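Side-chain contacts in Oxidored_FMN domain-containing protein ([Pseudomonas] geniculata N1, PDB 6L6J), which probably acts as an amine oxidase on 6-hydroxypseudooxynicotine, carrying FMN and a [4Fe-4S] cluster for the redox chemistry: residues 146-151 / 201-206; 154-159 / 213-218; 244-249 / 286-291. All coordinates share one frame; numbering follows the deposited sequence.

Contact 1: 146-151 / 201-206; sequences ADFRRW and VRLLRE. With SO4 (sulfate ion), chain F.
Arg149 reaches from helix 142-162 to Glu206 and Leu203 on helix 197-215, and its length suits a place where the axes of 146-151 and 201-206 come no closer than 11.3 Å. Its CB points at the other helix, and CG, turned beside the backbone N (chi1 -70°), passes Leu203 CD1 at 4.4 Å. CD then comes within 4.1 Å of Glu206 OE1. A bend at chi3 lays one face of the guanidinium over Glu206 CB, which sits 4.0 Å from the plane, over its centre. NE turns to Asp210, its salt-bridge partner one turn further along helix 197-215. At the tip, NH1 lies 3.6 Å from Glu206 OE1; this oxygen stands well out of the guanidinium plane, so the attraction is one of charge without a directed N-H. Glu206 OE1 takes its hydrogen bond from Tyr193 instead. A leucine in place of Arg149 would probably leave Asp210 and Glu206 without the positive charge that now balances both. Deeper than this ion pair, Phe148 CE1 meets Leu203 CD1 at 3.8 Å, the methyl approaching the ring obliquely; both apolar side chains are buried and also pack on Leu178 of helix 177-182. Arg150 and Trp151 face another way, toward a sulfate probably taken from the crystallisation liquor. Arg150 NH1 donates to O1 of the sulfate (2.8 Å), while Trp151 NE1 points at O3 in the plane of the indole (3.2 Å, 162°); His64 also binds this anion. Charged groups outside and hydrocarbon inside, between neighbouring barrel helices whose segments here cross at -34°, are the packing expected in the outer helical layer of a TIM barrel.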
loop_
_atom_site.group_PDB
_atom_site.type_symbol
_atom_site.label_atom_id
_atom_site.label_comp_id
_atom_site.label_asym_id
_atom_site.label_seq_id
_atom_site.Cartn_x
_atom_site.Cartn_y
_atom_site.Cartn_z
ATOM N N ALA A 146 26.153 20.960 14.027
ATOM C CA ALA A 146 27.199 21.235 13.008
ATOM C C ALA A 146 27.516 19.941 12.261
ATOM O O ALA A 146 27.618 20.007 11.042
ATOM C CB ALA A 146 28.443 21.811 13.641
ATOM N N ASP A 147 27.657 18.830 12.989
ATOM C CA ASP A 147 27.960 17.492 12.414
ATOM C C ASP A 147 26.819 17.059 11.482
ATOM O O ASP A 147 27.093 16.484 10.438
ATOM C CB ASP A 147 28.211 16.439 13.497
ATOM C CG ASP A 147 29.516 16.602 14.251
ATOM O OD1 ASP A 147 30.244 17.563 13.967
ATOM O OD2 ASP A 147 29.793 15.764 15.128
ATOM N N PHE A 148 25.576 17.327 11.852
ATOM C CA PHE A 148 24.369 16.893 11.101
ATOM C C PHE A 148 24.349 17.579 9.721
ATOM O O PHE A 148 23.996 16.914 8.708
ATOM C CB PHE A 148 23.110 17.149 11.938
ATOM C CG PHE A 148 21.828 17.206 11.150
ATOM C CD1 PHE A 148 21.457 18.358 10.484
ATOM C CD2 PHE A 148 20.977 16.113 11.086
ATOM C CE1 PHE A 148 20.268 18.414 9.778
ATOM C CE2 PHE A 148 19.787 16.168 10.382
ATOM C CZ PHE A 148 19.439 17.319 9.729
ATOM N N ARG A 149 24.694 18.868 9.677
ATOM C CA ARG A 149 24.748 19.651 8.421
ATOM C C ARG A 149 25.885 19.125 7.542
ATOM O O ARG A 149 25.666 18.978 6.330
ATOM C CB ARG A 149 24.912 21.131 8.752
ATOM C CG ARG A 149 23.669 21.754 9.369
ATOM C CD ARG A 149 23.969 23.143 9.870
ATOM N NE ARG A 149 24.425 24.029 8.809
ATOM C CZ ARG A 149 24.829 25.280 8.994
ATOM N NH1 ARG A 149 24.867 25.796 10.209
ATOM N NH2 ARG A 149 25.193 26.018 7.965
ATOM N N ARG A 150 27.035 18.818 8.146
ATOM C CA ARG A 150 28.158 18.124 7.468
ATOM C C ARG A 150 27.577 16.867 6.805
ATOM O O ARG A 150 27.705 16.773 5.578
ATOM C CB ARG A 150 29.303 17.869 8.454
ATOM C CG ARG A 150 30.546 17.206 7.867
ATOM C CD ARG A 150 31.665 17.051 8.901
ATOM N NE ARG A 150 31.261 16.398 10.156
ATOM C CZ ARG A 150 31.287 15.085 10.378
ATOM N NH1 ARG A 150 31.683 14.249 9.434
ATOM N NH2 ARG A 150 30.903 14.601 11.545
ATOM N N TRP A 151 26.875 16.005 7.553
ATOM C CA TRP A 151 26.320 14.716 7.042
ATOM C C TRP A 151 25.427 14.979 5.829
ATOM O O TRP A 151 25.509 14.221 4.858
ATOM C CB TRP A 151 25.526 13.923 8.096
ATOM C CG TRP A 151 26.215 13.670 9.400
ATOM C CD1 TRP A 151 27.557 13.574 9.630
ATOM C CD2 TRP A 151 25.575 13.453 10.669
ATOM N NE1 TRP A 151 27.794 13.346 10.965
ATOM C CE2 TRP A 151 26.596 13.270 11.626
ATOM C CE3 TRP A 151 24.246 13.396 11.092
ATOM C CZ2 TRP A 151 26.324 13.051 12.974
ATOM C CZ3 TRP A 151 23.978 13.222 12.431
ATOM C CH2 TRP A 151 25.004 13.048 13.357
ATOM N N VAL A 201 12.533 26.743 12.712
ATOM C CA VAL A 201 12.704 26.520 11.246
ATOM C C VAL A 201 14.193 26.596 10.862
ATOM O O VAL A 201 14.518 26.154 9.760
ATOM C CB VAL A 201 11.851 27.511 10.432
ATOM C CG1 VAL A 201 12.581 28.827 10.182
ATOM C CG2 VAL A 201 11.389 26.883 9.121
ATOM N N ARG A 202 15.051 27.125 11.734
ATOM C CA ARG A 202 16.492 27.397 11.470
ATOM C C ARG A 202 17.186 26.150 10.892
ATOM O O ARG A 202 18.009 26.291 9.944
ATOM C CB ARG A 202 17.196 27.844 12.759
ATOM C CG ARG A 202 18.679 28.161 12.585
ATOM C CD ARG A 202 19.353 28.759 13.817
ATOM N NE ARG A 202 18.505 29.737 14.482
ATOM C CZ ARG A 202 18.207 30.942 13.998
ATOM N NH1 ARG A 202 18.711 31.349 12.845
ATOM N NH2 ARG A 202 17.391 31.741 14.664
ATOM N N LEU A 203 16.922 24.966 11.444
ATOM C CA LEU A 203 17.683 23.772 11.025
ATOM C C LEU A 203 17.291 23.419 9.587
ATOM O O LEU A 203 18.209 23.108 8.791
ATOM C CB LEU A 203 17.435 22.609 11.979
ATOM C CG LEU A 203 18.320 21.389 11.748
ATOM C CD1 LEU A 203 19.753 21.794 11.421
ATOM C CD2 LEU A 203 18.303 20.473 12.955
ATOM N N LEU A 204 15.993 23.483 9.272
ATOM C CA LEU A 204 15.454 23.212 7.913
ATOM C C LEU A 204 16.038 24.216 6.910
ATOM O O LEU A 204 16.446 23.771 5.829
ATOM C CB LEU A 204 13.922 23.280 7.906
ATOM C CG LEU A 204 13.296 23.168 6.512
ATOM C CD1 LEU A 204 13.699 21.866 5.831
ATOM C CD2 LEU A 204 11.796 23.287 6.566
ATOM N N ARG A 205 16.042 25.511 7.235
ATOM C CA ARG A 205 16.603 26.588 6.367
ATOM C C ARG A 205 18.109 26.346 6.184
ATOM O O ARG A 205 18.546 26.224 5.040
ATOM C CB ARG A 205 16.269 27.974 6.949
ATOM C CG ARG A 205 17.230 29.103 6.593
ATOM C CD ARG A 205 17.012 30.346 7.444
ATOM N NE ARG A 205 15.889 31.137 6.946
ATOM C CZ ARG A 205 14.860 31.598 7.669
ATOM N NH1 ARG A 205 14.778 31.375 8.975
ATOM N NH2 ARG A 205 13.912 32.298 7.073
ATOM N N GLU A 206 18.872 26.270 7.273
ATOM C CA GLU A 206 20.358 26.105 7.254
ATOM C C GLU A 206 20.771 24.849 6.464
ATOM O O GLU A 206 21.790 24.884 5.791
ATOM C CB GLU A 206 20.903 26.004 8.680
ATOM C CG GLU A 206 20.901 27.316 9.437
ATOM C CD GLU A 206 21.512 27.196 10.818
ATOM O OE1 GLU A 206 21.493 26.085 11.378
ATOM O OE2 GLU A 206 22.023 28.212 11.321
HETATM S S SO4 F . 31.010 11.310 11.728
HETATM O O1 SO4 F . 31.051 11.659 10.333
HETATM O O2 SO4 F . 32.353 11.001 12.193
HETATM O O3 SO4 F . 30.460 12.420 12.474
HETATM O O4 SO4 F . 30.177 10.145 11.903
#

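Contact 2: 154-159 / 213-218; sequences DAALRA and DAVGDT
Val215, late in helix 197-215, rests its CG1 methyl against the backbone and side chain of Ala156 on helix 142-162. With CG1 placed beside its own backbone N (chi1 -48°), the branch projects across the gap and lies 3.4 Å from Ala156 O and 3.7 Å from Ala156 CB. Alanine suits the receiving position because a single methyl lets the two backbones draw close: the CA atoms of Leu157 and Val215 are 6.3 Å apart. Ala156 also packs on Val167 of strand 166-171, so Val215 and the barrel wall share the same small residue. One residue before Val215, Ala214 offers its CB to Leu157 CG at 4.4 Å, and its carbonyl oxygen lies 3.8 Å from Leu157 CD2. Leu157 itself is exposed, and its branched end covers the outer side of the junction, where CD2 also comes within 4.4 Å of Val215 CG1. Every side chain that takes part is aliphatic. Just beyond 154-159, Lys160 NZ is hydrogen-bonded to Thr218 OG1, but between the two segments themselves the contact rests on van der Waals packing and the exclusion of water, and this fit of methyl groups probably helps to hold them together.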
loop_
_atom_site.group_PDB
_atom_site.type_symbol
_atom_site.label_atom_id
_atom_site.label_comp_id
_atom_site.label_asym_id
_atom_site.label_seq_id
_atom_site.Cartn_x
_atom_site.Cartn_y
_atom_site.Cartn_z
ATOM N N ASP A 154 27.422 16.390 2.779
ATOM C CA ASP A 154 28.323 15.300 2.297
ATOM C C ASP A 154 27.525 14.193 1.587
ATOM O O ASP A 154 27.962 13.729 0.527
ATOM C CB ASP A 154 29.182 14.719 3.427
ATOM C CG ASP A 154 30.357 15.605 3.802
ATOM O OD1 ASP A 154 30.608 16.580 3.077
ATOM O OD2 ASP A 154 31.015 15.319 4.803
ATOM N N ALA A 155 26.400 13.778 2.149
ATOM C CA ALA A 155 25.456 12.844 1.494
ATOM C C ALA A 155 24.929 13.452 0.179
ATOM O O ALA A 155 24.680 12.658 -0.761
ATOM C CB ALA A 155 24.319 12.492 2.428
ATOM N N ALA A 156 24.723 14.778 0.112
ATOM C CA ALA A 156 24.259 15.470 -1.118
ATOM C C ALA A 156 25.356 15.356 -2.177
ATOM O O ALA A 156 25.018 14.961 -3.317
ATOM C CB ALA A 156 23.899 16.904 -0.854
ATOM N N LEU A 157 26.618 15.625 -1.789
ATOM C CA LEU A 157 27.811 15.478 -2.669
ATOM C C LEU A 157 27.887 14.040 -3.197
ATOM O O LEU A 157 28.000 13.890 -4.428
ATOM C CB LEU A 157 29.081 15.916 -1.933
ATOM C CG LEU A 157 29.194 17.436 -1.737
ATOM C CD1 LEU A 157 30.263 17.806 -0.718
ATOM C CD2 LEU A 157 29.452 18.143 -3.056
ATOM N N ARG A 158 27.751 13.035 -2.333
ATOM C CA ARG A 158 27.795 11.606 -2.733
ATOM C C ARG A 158 26.702 11.329 -3.776
ATOM O O ARG A 158 26.987 10.593 -4.765
ATOM C CB ARG A 158 27.628 10.685 -1.524
ATOM C CG ARG A 158 28.825 10.644 -0.583
ATOM C CD ARG A 158 28.706 9.538 0.465
ATOM N NE ARG A 158 29.731 9.685 1.494
ATOM C CZ ARG A 158 29.609 10.435 2.593
ATOM N NH1 ARG A 158 28.485 11.081 2.863
ATOM N NH2 ARG A 158 30.625 10.535 3.426
ATOM N N ALA A 159 25.510 11.888 -3.584
ATOM C CA ALA A 159 24.353 11.707 -4.495
ATOM C C ALA A 159 24.669 12.294 -5.879
ATOM O O ALA A 159 24.287 11.672 -6.870
ATOM C CB ALA A 159 23.111 12.324 -3.895
ATOM N N ASP A 213 24.045 24.970 -1.905
ATOM C CA ASP A 213 25.435 25.441 -2.163
ATOM C C ASP A 213 26.263 24.235 -2.606
ATOM O O ASP A 213 27.086 24.382 -3.505
ATOM C CB ASP A 213 26.041 26.163 -0.952
ATOM C CG ASP A 213 25.166 27.293 -0.404
ATOM O OD1 ASP A 213 24.325 27.853 -1.195
ATOM O OD2 ASP A 213 25.292 27.593 0.822
ATOM N N ALA A 214 26.005 23.072 -2.016
ATOM C CA ALA A 214 26.753 21.820 -2.268
ATOM C C ALA A 214 26.564 21.356 -3.725
ATOM O O ALA A 214 27.584 21.129 -4.387
ATOM C CB ALA A 214 26.335 20.770 -1.267
ATOM N N VAL A 215 25.326 21.196 -4.206
ATOM C CA VAL A 215 25.036 20.421 -5.456
ATOM C C VAL A 215 24.102 21.181 -6.411
ATOM O O VAL A 215 23.680 20.548 -7.405
ATOM C CB VAL A 215 24.423 19.045 -5.121
ATOM C CG1 VAL A 215 25.217 18.324 -4.052
ATOM C CG2 VAL A 215 22.958 19.130 -4.719
ATOM N N GLY A 216 23.807 22.463 -6.151
ATOM C CA GLY A 216 22.707 23.217 -6.789
ATOM C C GLY A 216 22.976 23.611 -8.238
ATOM O O GLY A 216 21.993 23.889 -8.945
ATOM N N ASP A 217 24.246 23.679 -8.658
ATOM C CA ASP A 217 24.658 24.091 -10.033
ATOM C C ASP A 217 24.039 23.121 -11.051
ATOM O O ASP A 217 23.488 23.609 -12.043
ATOM C CB ASP A 217 26.183 24.223 -10.183
ATOM C CG ASP A 217 27.033 23.161 -9.477
ATOM O OD1 ASP A 217 26.462 22.290 -8.765
ATOM O OD2 ASP A 217 28.283 23.216 -9.635
ATOM N N THR A 218 24.079 21.811 -10.786
ATOM C CA THR A 218 23.707 20.722 -11.743
ATOM C C THR A 218 22.564 19.824 -11.222
ATOM O O THR A 218 21.911 19.166 -12.056
ATOM C CB THR A 218 24.933 19.851 -12.048
ATOM O OG1 THR A 218 25.459 19.365 -10.808
ATOM C CG2 THR A 218 25.992 20.606 -12.819
#

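Contact 3: 244-249 / 286-291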
loop_
_atom_site.group_PDB
_atom_site.type_symbol
_atom_site.label_atom_id
_atom_site.label_comp_id
_atom_site.label_asym_id
_atom_site.label_seq_id
_atom_site.Cartn_x
_atom_site.Cartn_y
_atom_site.Cartn_z
ATOM N N ARG A 244 3.651 29.006 7.200
ATOM C CA ARG A 244 4.818 29.853 7.568
ATOM C C ARG A 244 6.087 29.285 6.944
ATOM O O ARG A 244 6.848 30.081 6.396
ATOM C CB ARG A 244 4.985 29.989 9.080
ATOM C CG ARG A 244 4.301 31.211 9.678
ATOM C CD ARG A 244 4.716 31.477 11.117
ATOM N NE ARG A 244 3.677 31.058 12.046
ATOM C CZ ARG A 244 2.707 31.847 12.497
ATOM N NH1 ARG A 244 1.800 31.359 13.329
ATOM N NH2 ARG A 244 2.641 33.119 12.116
ATOM N N VAL A 245 6.322 27.971 7.031
ATOM C CA VAL A 245 7.589 27.360 6.517
ATOM C C VAL A 245 7.688 27.709 5.030
ATOM O O VAL A 245 8.745 28.233 4.598
ATOM C CB VAL A 245 7.698 25.841 6.763
ATOM C CG1 VAL A 245 8.792 25.203 5.918
ATOM C CG2 VAL A 245 7.921 25.511 8.242
ATOM N N VAL A 246 6.623 27.452 4.274
ATOM C CA VAL A 246 6.610 27.785 2.822
ATOM C C VAL A 246 6.944 29.281 2.704
ATOM O O VAL A 246 8.044 29.602 2.232
ATOM C CB VAL A 246 5.291 27.400 2.131
ATOM C CG1 VAL A 246 5.291 27.817 0.681
ATOM C CG2 VAL A 246 5.022 25.911 2.224
ATOM N N GLU A 247 6.082 30.169 3.189
ATOM C CA GLU A 247 6.322 31.634 3.101
ATOM C C GLU A 247 7.811 31.928 3.295
ATOM O O GLU A 247 8.397 32.522 2.401
ATOM C CB GLU A 247 5.450 32.392 4.096
ATOM C CG GLU A 247 4.160 32.869 3.454
ATOM C CD GLU A 247 3.115 33.350 4.429
ATOM O OE1 GLU A 247 3.482 33.594 5.602
ATOM O OE2 GLU A 247 1.947 33.440 4.019
ATOM N N ALA A 248 8.402 31.477 4.397
ATOM C CA ALA A 248 9.806 31.755 4.791
ATOM C C ALA A 248 10.815 31.254 3.743
ATOM O O ALA A 248 11.863 31.901 3.575
ATOM C CB ALA A 248 10.080 31.134 6.138
ATOM N N LEU A 249 10.536 30.139 3.070
ATOM C CA LEU A 249 11.506 29.471 2.154
ATOM C C LEU A 249 10.949 29.354 0.724
ATOM O O LEU A 249 11.510 28.562 -0.049
ATOM C CB LEU A 249 11.809 28.077 2.716
ATOM C CG LEU A 249 12.262 28.030 4.168
ATOM C CD1 LEU A 249 12.261 26.600 4.667
ATOM C CD2 LEU A 249 13.645 28.654 4.325
ATOM N N LYS A 286 0.835 26.790 -4.273
ATOM C CA LYS A 286 1.143 27.450 -5.581
ATOM C C LYS A 286 0.884 28.966 -5.532
ATOM O O LYS A 286 1.489 29.669 -6.333
ATOM C CB LYS A 286 0.398 26.796 -6.749
ATOM C CG LYS A 286 1.200 25.700 -7.439
ATOM C CD LYS A 286 0.642 25.231 -8.768
ATOM C CE LYS A 286 0.819 26.230 -9.887
ATOM N NZ LYS A 286 2.239 26.635 -10.044
ATOM N N LYS A 287 0.054 29.466 -4.616
ATOM C CA LYS A 287 -0.157 30.928 -4.416
ATOM C C LYS A 287 1.072 31.566 -3.747
ATOM O O LYS A 287 1.234 32.779 -3.903
ATOM C CB LYS A 287 -1.437 31.176 -3.613
ATOM C CG LYS A 287 -2.712 30.639 -4.259
ATOM C CD LYS A 287 -3.662 31.706 -4.787
ATOM C CE LYS A 287 -3.154 32.484 -5.989
ATOM N NZ LYS A 287 -4.277 33.002 -6.807
ATOM N N VAL A 288 1.915 30.797 -3.050
ATOM C CA VAL A 288 3.036 31.354 -2.231
ATOM C C VAL A 288 4.362 31.284 -2.992
ATOM O O VAL A 288 5.147 32.256 -2.883
ATOM C CB VAL A 288 3.161 30.643 -0.870
ATOM C CG1 VAL A 288 4.357 31.165 -0.087
ATOM C CG2 VAL A 288 1.873 30.766 -0.046
ATOM N N THR A 289 4.619 30.167 -3.680
ATOM C CA THR A 289 5.891 29.873 -4.405
ATOM C C THR A 289 5.674 30.013 -5.916
ATOM O O THR A 289 4.619 29.593 -6.415
ATOM C CB THR A 289 6.457 28.473 -4.089
ATOM O OG1 THR A 289 7.694 28.331 -4.796
ATOM C CG2 THR A 289 5.543 27.324 -4.471
ATOM N N SER A 290 6.670 30.551 -6.614
ATOM C CA SER A 290 6.745 30.564 -8.100
ATOM C C SER A 290 7.302 29.216 -8.607
ATOM O O SER A 290 7.263 28.990 -9.819
ATOM C CB SER A 290 7.562 31.754 -8.596
ATOM O OG SER A 290 8.916 31.676 -8.158
ATOM N N LYS A 291 7.770 28.355 -7.697
ATOM C CA LYS A 291 8.478 27.089 -8.003
ATOM C C LYS A 291 7.490 25.973 -8.333
ATOM O O LYS A 291 6.347 25.973 -7.888
ATOM C CB LYS A 291 9.336 26.675 -6.807
ATOM C CG LYS A 291 10.374 27.702 -6.374
ATOM C CD LYS A 291 11.452 27.948 -7.429
ATOM C CE LYS A 291 12.486 28.954 -6.980
ATOM N NZ LYS A 291 13.659 28.961 -7.875
#
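Val246 and Val288 make the apolar part of this contact, their CG1 methyls meeting at 3.6 Å. In both valines CG1 stands opposite the backbone N across the CA-CB bond (chi1 177° in each), an arrangement that sends the two branches into the space between helix 241-249 and the short, weakly bonded helix 285-288. Val246 CG1 also lies 3.9 Å from Val288 CB. A beta-branched residue suits such a site, since its methyls sit near the backbone and have little freedom to turn.

Glu247 adds a second kind of contact, through its hydrocarbon portion. Its CB points away from helix 285-288, yet Val288 CG1 packs against Glu247 CA at 3.8 Å and Glu247 CG at 3.9 Å. The carboxylate runs on outward at the exposed surface, where it has a long, weak ion pair with Arg243, so a charged residue can cover a valine here without burying its charge.

Polar bonds order the chain just after the helix. Thr289 OG1 accepts from the backbone N of Lys291 (2.9 Å, 157°), forming an ST turn, and the same hydroxyl has Ala250 O and Asp251 OD1 as alternative acceptors for its one proton. Asp251 OD1 also accepts from Ser290 N, which ties this turn to the residues that follow helix 241-249. Thr289 and Lys291 both pack on Trp256 of strand 255-261. Two neighbouring outer helices, which follow strands 220-229 and 255-261, joined by aliphatic side chains and each leading through a turn into the next strand, are the repeating architecture of a TIM barrel.

In the fold
All three contacts lie on one flank of the eight-stranded TIM barrel that carries the FMN. Contacts 1 and 2, with centres 14 Å apart, are successive levels of a single interface between helix 142-162 and helix 197-215, so their segments alternate along the chain. Contact 3 follows later in the sequence, between helix 241-249 and helix 285-288. Its centre is 20 Å from contact 1, and the two touch: Leu204 packs on Val245 and Leu249, and Val201 on Val245. Contact 2 stays about 10 Å from contact 3 at the nearest atoms. Helix 197-215 thus links both interfaces, making a continuous row of four helices round the strands.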